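Long-range contact in fiber protein 2 (Fowl adenovirus 1, PDB 2VTW), which forms the short fibre of the capsid vertex, a homotrimer whose C-terminal head, the part described here, probably attaches the virion to a host-cell receptor: residues T1-S9 against T92-F103. Residues are numbered along the deposited sequence; the frame is centred on the assembly and turned at random.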
loop_
_atom_site.group_PDB
_atom_site.type_symbol
_atom_site.label_atom_id
_atom_site.label_comp_id
_atom_site.label_asym_id
_atom_site.label_seq_id
_atom_site.Cartn_x
_atom_site.Cartn_y
_atom_site.Cartn_z
ATOM N N THR A 1 25.312 -12.739 -6.245
ATOM C CA THR A 1 23.993 -12.920 -5.651
ATOM C C THR A 1 23.059 -11.773 -6.023
ATOM O O THR A 1 23.363 -10.582 -5.836
ATOM C CB THR A 1 24.102 -13.038 -4.120
ATOM O OG1 THR A 1 24.913 -14.169 -3.781
ATOM C CG2 THR A 1 22.750 -13.383 -3.514
ATOM N N SER A 2 22.105 -12.301 -6.326
ATOM C CA SER A 2 20.942 -11.465 -6.650
ATOM C C SER A 2 20.549 -10.530 -5.506
ATOM O O SER A 2 20.491 -10.929 -4.336
ATOM C CB SER A 2 19.709 -12.314 -7.032
ATOM O OG SER A 2 18.752 -11.508 -7.722
ATOM N N SER A 3 20.258 -9.284 -5.864
ATOM C CA SER A 3 19.662 -8.351 -4.918
ATOM C C SER A 3 18.145 -8.503 -4.879
ATOM O O SER A 3 17.473 -7.792 -4.133
ATOM C CB SER A 3 20.069 -6.938 -5.274
ATOM O OG SER A 3 19.878 -6.685 -6.654
ATOM N N VAL A 4 17.601 -9.441 -5.660
ATOM C CA VAL A 4 16.162 -9.748 -5.646
ATOM C C VAL A 4 15.930 -11.261 -5.497
ATOM O O VAL A 4 16.592 -12.051 -6.170
ATOM C CB VAL A 4 15.478 -9.244 -6.942
ATOM C CG1 VAL A 4 13.970 -9.492 -6.853
ATOM C CG2 VAL A 4 15.779 -7.761 -7.179
ATOM N N ALA A 5 15.027 -11.659 -4.601
ATOM C CA ALA A 5 14.663 -13.057 -4.370
ATOM C C ALA A 5 13.152 -13.171 -4.119
ATOM O O ALA A 5 12.536 -12.211 -3.686
ATOM C CB ALA A 5 15.428 -13.640 -3.187
ATOM N N ALA A 6 12.592 -14.354 -4.401
ATOM C CA ALA A 6 11.160 -14.675 -4.277
ATOM C C ALA A 6 10.939 -15.962 -3.497
ATOM O O ALA A 6 11.708 -16.914 -3.658
ATOM C CB ALA A 6 10.547 -14.831 -5.681
ATOM N N PHE A 7 9.891 -16.000 -2.675
ATOM C CA PHE A 7 9.392 -17.223 -2.029
ATOM C C PHE A 7 7.869 -17.381 -2.303
ATOM O O PHE A 7 7.118 -16.390 -2.258
ATOM C CB PHE A 7 9.656 -17.162 -0.522
ATOM C CG PHE A 7 9.083 -18.309 0.257
ATOM C CD1 PHE A 7 9.524 -19.620 0.037
ATOM C CD2 PHE A 7 8.131 -18.088 1.254
ATOM C CE1 PHE A 7 9.010 -20.674 0.785
ATOM C CE2 PHE A 7 7.609 -19.149 2.009
ATOM C CZ PHE A 7 8.061 -20.441 1.775
ATOM N N THR A 8 7.433 -18.610 -2.597
ATOM C CA THR A 8 6.028 -18.950 -2.849
ATOM C C THR A 8 5.662 -20.169 -2.026
ATOM O O THR A 8 6.408 -21.149 -1.984
ATOM C CB THR A 8 5.776 -19.273 -4.324
ATOM O OG1 THR A 8 6.267 -18.200 -5.123
ATOM C CG2 THR A 8 4.275 -19.486 -4.617
ATOM N N SER A 9 4.513 -20.115 -1.372
ATOM C CA SER A 9 4.022 -21.243 -0.599
ATOM C C SER A 9 2.500 -21.263 -0.632
ATOM O O SER A 9 1.864 -20.234 -0.813
ATOM C CB SER A 9 4.485 -21.133 0.844
ATOM O OG SER A 9 4.003 -22.207 1.633
ATOM N N THR A 92 8.729 -22.712 -2.743
ATOM C CA THR A 92 9.605 -22.653 -3.888
ATOM C C THR A 92 10.398 -21.358 -3.742
ATOM O O THR A 92 9.808 -20.283 -3.513
ATOM C CB THR A 92 8.762 -22.657 -5.180
ATOM O OG1 THR A 92 7.867 -23.778 -5.146
ATOM C CG2 THR A 92 9.636 -22.711 -6.441
ATOM N N LEU A 93 11.724 -21.481 -3.830
ATOM C CA LEU A 93 12.640 -20.353 -3.676
ATOM C C LEU A 93 13.192 -20.036 -5.043
ATOM O O LEU A 93 13.363 -20.940 -5.849
ATOM C CB LEU A 93 13.748 -20.686 -2.656
ATOM C CG LEU A 93 13.221 -20.698 -1.204
ATOM C CD1 LEU A 93 13.990 -21.621 -0.287
ATOM C CD2 LEU A 93 13.160 -19.267 -0.600
ATOM N N GLU A 94 13.398 -18.748 -5.323
ATOM C CA GLU A 94 14.025 -18.271 -6.563
ATOM C C GLU A 94 14.943 -17.078 -6.243
ATOM O O GLU A 94 14.482 -16.106 -5.668
ATOM C CB GLU A 94 12.983 -17.840 -7.606
ATOM C CG GLU A 94 13.613 -17.286 -8.918
ATOM C CD GLU A 94 12.575 -16.835 -9.982
ATOM O OE1 GLU A 94 11.339 -17.038 -9.742
ATOM O OE2 GLU A 94 13.001 -16.284 -11.058
ATOM N N PRO A 95 16.256 -17.176 -6.547
ATOM C CA PRO A 95 16.979 -18.361 -7.050
ATOM C C PRO A 95 16.798 -19.537 -6.082
ATOM O O PRO A 95 16.529 -19.321 -4.907
ATOM C CB PRO A 95 18.448 -17.906 -7.089
ATOM C CG PRO A 95 18.431 -16.400 -6.972
ATOM C CD PRO A 95 17.146 -16.016 -6.324
ATOM N N SER A 96 16.921 -20.768 -6.582
ATOM C CA SER A 96 16.660 -21.965 -5.778
ATOM C C SER A 96 17.654 -22.190 -4.635
ATOM O O SER A 96 17.317 -22.856 -3.651
ATOM C CB SER A 96 16.588 -23.219 -6.687
ATOM O OG SER A 96 17.705 -23.286 -7.558
ATOM N N ASN A 97 18.862 -21.626 -4.756
ATOM C CA ASN A 97 19.857 -21.659 -3.672
ATOM C C ASN A 97 19.766 -20.501 -2.662
ATOM O O ASN A 97 20.684 -20.304 -1.857
ATOM C CB ASN A 97 21.290 -21.759 -4.232
ATOM C CG ASN A 97 21.774 -20.483 -4.932
ATOM O OD1 ASN A 97 21.027 -19.805 -5.635
ATOM N ND2 ASN A 97 23.073 -20.195 -4.783
ATOM N N ILE A 98 18.655 -19.752 -2.682
ATOM C CA ILE A 98 18.500 -18.619 -1.771
ATOM C C ILE A 98 18.049 -19.121 -0.390
ATOM O O ILE A 98 17.249 -20.059 -0.283
ATOM C CB ILE A 98 17.586 -17.467 -2.412
ATOM C CG1 ILE A 98 18.111 -16.089 -2.019
ATOM C CG2 ILE A 98 16.127 -17.624 -2.057
ATOM C CD1 ILE A 98 19.458 -15.782 -2.584
ATOM N N SER A 99 18.608 -18.517 0.658
ATOM C CA SER A 99 18.244 -18.816 2.029
ATOM C C SER A 99 16.870 -18.247 2.391
ATOM O O SER A 99 16.529 -17.127 1.983
ATOM C CB SER A 99 19.290 -18.237 2.997
ATOM O OG SER A 99 18.858 -18.351 4.357
ATOM N N MET A 100 16.110 -19.013 3.181
ATOM C CA MET A 100 14.839 -18.558 3.732
ATOM C C MET A 100 15.021 -17.337 4.628
ATOM O O MET A 100 14.057 -16.602 4.870
ATOM C CB MET A 100 14.161 -19.667 4.530
ATOM C CG MET A 100 13.411 -20.681 3.670
ATOM S SD MET A 100 11.996 -19.990 2.768
ATOM C CE MET A 100 10.875 -19.648 4.097
ATOM N N THR A 101 16.248 -17.130 5.123
ATOM C CA THR A 101 16.574 -15.949 5.918
ATOM C C THR A 101 16.441 -14.667 5.093
ATOM O O THR A 101 16.413 -13.562 5.643
ATOM C CB THR A 101 17.995 -16.020 6.558
ATOM O OG1 THR A 101 18.979 -16.033 5.539
ATOM C CG2 THR A 101 18.164 -17.248 7.430
ATOM N N SER A 102 16.339 -14.805 3.780
ATOM C CA SER A 102 16.095 -13.662 2.926
ATOM C C SER A 102 14.652 -13.113 3.081
ATOM O O SER A 102 14.353 -12.011 2.586
ATOM C CB SER A 102 16.376 -14.026 1.477
ATOM O OG SER A 102 17.674 -14.574 1.319
ATOM N N PHE A 103 13.783 -13.846 3.779
ATOM C CA PHE A 103 12.394 -13.433 3.956
ATOM C C PHE A 103 12.009 -13.142 5.396
ATOM O O PHE A 103 10.834 -12.915 5.704
ATOM C CB PHE A 103 11.477 -14.455 3.268
ATOM C CG PHE A 103 11.865 -14.670 1.879
ATOM C CD1 PHE A 103 11.492 -13.756 0.887
ATOM C CD2 PHE A 103 12.741 -15.695 1.544
ATOM C CE1 PHE A 103 11.929 -13.914 -0.406
ATOM C CE2 PHE A 103 13.186 -15.843 0.239
ATOM C CZ PHE A 103 12.783 -14.947 -0.737
HETATM O O HOH W 1 8.854 -18.389 -5.585
#
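A short antiparallel beta ladder pairs Ala6 with Glu94 and Thr8 with Thr92, and the chain after residue 94 folds back to cover one face of strand 4-9. Two hydrogen-bonded pairs flank the non-hydrogen-bonded pair Phe7-Leu93. Ala6 N gives the straightest bond, 2.9 Å to Glu94 O with 165° at the hydrogen; Thr92 N reaches Thr8 O at the same length. A water 2.6 Å from Thr8 OG1 also donates to Thr92 O, tying side chain to ladder.

Phe7 and Leu93 point to the face that residues 98-103 cover. With CG anti to the backbone N (chi1 175°), the Phe7 ring turns one face to Met100, whose bent chain brings SD to 3.9 Å from the ring centroid and CE equally near over the same face, a Met-aromatic contact joined by a CH-pi one. In the head domain, Ala5 and Phe7 hydrogen-bond through their backbones to strand 28-40 along one edge of strand 4-23, and residues 92-94 take the other edge. Phe103 packs on the same face of the strand as Met100: Phe7 CB sits almost centrally over its ring, 3.7 Å from the centroid and 7° off the normal, and the edge of that ring meets Ala5 O. A cis peptide before Pro95 and a type I turn from Pro95 to Ile98 precede the place where Ile98 CG1 lies 3.8 Å from Ala5 CB. On the other face Ala6 and Glu94 pack against Met41 of a second subunit, and Val4 meets Val4 of the third.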